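Side-chain contact in phosphate-specific transport system accessory protein PhoU homolog (Pseudomonas aeruginosa, PDB 4Q25), which probably takes part in regulating phosphate uptake, acting as a homodimeric, all-helical accessory protein of the Pst transport system: residues A[161-164]-A[165-168]. Sequence-based numbering, arbitrary orientation.
Sequences QYDK and TVDR
Thr165 and Tyr162, one helical turn apart, illustrate how a hydroxyl bound to a backbone carbonyl can also cover a ring face. Thr165 OG1 donates to Tyr162 O at 2.9 Å, and the same hydroxyl oxygen lies 3.4 Å above the plane of the Tyr162 ring, over its centre. The ring reaches that place because CG of Tyr162 stands anti to its own N (chi1 -157°), which swings the ring forward along the helix. Tyr162 O also accepts the regular i to i+4 bond from Val166 N (3.2 Å), so two firm donors share one carbonyl. The next carbonyl, Asp163 O, takes an almost straight N-H bond from Asp167 N (176°).

Apolar contact is slight: Val166 CG2 meets Tyr162 CD2 obliquely at 4.1 Å.

Like charges supply the third element. Asp163 OD2 and Asp167 OD2 lie 3.5 Å apart, their carboxylate planes turned 77° against each other. Their spacing matches the E(D)XXXD motif of PhoU proteins, which binds metal clusters in relatives.

Within helix 153-183, these carboxylates form an acidic cluster with Glu202 and Asp206 of helix 188-220, whose Arg209 forms a salt bridge with Asp163 OD2, while Val166 packs on Val137 and Met140 of helix 127-149, where Gln136 is hydrogen-bonded to the Tyr162 hydroxyl.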
loop_
_atom_site.group_PDB
_atom_site.type_symbol
_atom_site.label_atom_id
_atom_site.label_comp_id
_atom_site.label_asym_id
_atom_site.label_seq_id
_atom_site.Cartn_x
_atom_site.Cartn_y
_atom_site.Cartn_z
ATOM N N GLN A 161 8.098 -7.367 -15.856
ATOM C CA GLN A 161 9.247 -6.692 -16.452
ATOM C C GLN A 161 8.909 -5.285 -16.901
ATOM O O GLN A 161 9.757 -4.403 -16.860
ATOM C CB GLN A 161 9.756 -7.473 -17.666
ATOM C CG GLN A 161 10.535 -8.735 -17.331
ATOM C CD GLN A 161 10.697 -9.644 -18.547
ATOM O OE1 GLN A 161 10.010 -9.475 -19.561
ATOM N NE2 GLN A 161 11.599 -10.627 -18.444
ATOM N N TYR A 162 7.680 -5.071 -17.357
ATOM C CA TYR A 162 7.297 -3.748 -17.841
ATOM C C TYR A 162 7.194 -2.710 -16.722
ATOM O O TYR A 162 7.153 -1.516 -17.005
ATOM C CB TYR A 162 5.979 -3.797 -18.588
ATOM C CG TYR A 162 5.807 -2.637 -19.546
ATOM C CD1 TYR A 162 6.514 -2.598 -20.754
ATOM C CD2 TYR A 162 4.941 -1.582 -19.256
ATOM C CE1 TYR A 162 6.373 -1.541 -21.632
ATOM C CE2 TYR A 162 4.787 -0.525 -20.137
ATOM C CZ TYR A 162 5.500 -0.511 -21.326
ATOM O OH TYR A 162 5.337 0.530 -22.212
ATOM N N ASP A 163 7.144 -3.175 -15.469
ATOM C CA ASP A 163 7.041 -2.296 -14.328
ATOM C C ASP A 163 8.278 -1.462 -14.203
ATOM O O ASP A 163 8.209 -0.342 -13.740
ATOM C CB ASP A 163 6.819 -3.071 -13.027
ATOM C CG ASP A 163 6.366 -2.168 -11.889
ATOM O OD1 ASP A 163 5.580 -1.257 -12.156
ATOM O OD2 ASP A 163 6.776 -2.363 -10.735
ATOM N N LYS A 164 9.409 -2.009 -14.633
ATOM C CA LYS A 164 10.664 -1.262 -14.633
ATOM C C LYS A 164 10.535 -0.004 -15.472
ATOM O O LYS A 164 10.993 1.076 -15.074
ATOM C CB LYS A 164 11.818 -2.114 -15.175
ATOM C CG LYS A 164 12.495 -2.944 -14.102
ATOM C CD LYS A 164 13.388 -2.062 -13.232
ATOM C CE LYS A 164 14.101 -2.830 -12.123
ATOM N NZ LYS A 164 14.970 -3.923 -12.643
ATOM N N THR A 165 9.911 -0.138 -16.636
ATOM C CA THR A 165 9.889 0.986 -17.559
ATOM C C THR A 165 8.875 2.010 -17.048
ATOM O O THR A 165 9.061 3.197 -17.226
ATOM C CB THR A 165 9.663 0.603 -19.032
ATOM O OG1 THR A 165 8.424 -0.083 -19.165
ATOM C CG2 THR A 165 10.789 -0.248 -19.582
ATOM N N VAL A 166 7.842 1.553 -16.344
ATOM C CA VAL A 166 6.869 2.466 -15.784
ATOM C C VAL A 166 7.504 3.283 -14.658
ATOM O O VAL A 166 7.393 4.512 -14.656
ATOM C CB VAL A 166 5.592 1.745 -15.327
ATOM C CG1 VAL A 166 4.871 2.565 -14.290
ATOM C CG2 VAL A 166 4.671 1.484 -16.501
ATOM N N ASP A 167 8.182 2.625 -13.717
ATOM C CA ASP A 167 8.851 3.362 -12.635
ATOM C C ASP A 167 9.872 4.350 -13.212
ATOM O O ASP A 167 10.088 5.429 -12.662
ATOM C CB ASP A 167 9.517 2.416 -11.624
ATOM C CG ASP A 167 8.519 1.438 -10.959
ATOM O OD1 ASP A 167 7.295 1.705 -10.933
ATOM O OD2 ASP A 167 8.949 0.370 -10.457
ATOM N N ARG A 168 10.478 3.975 -14.332
ATOM C CA ARG A 168 11.442 4.823 -15.016
ATOM C C ARG A 168 10.768 6.076 -15.580
ATOM O O ARG A 168 11.254 7.195 -15.396
ATOM C CB ARG A 168 12.121 4.051 -16.157
ATOM C CG ARG A 168 13.435 4.659 -16.579
ATOM C CD ARG A 168 13.884 4.207 -17.968
ATOM N NE ARG A 168 14.914 5.113 -18.492
ATOM C CZ ARG A 168 15.577 4.937 -19.633
ATOM N NH1 ARG A 168 15.334 3.886 -20.402
ATOM N NH2 ARG A 168 16.487 5.828 -20.008
#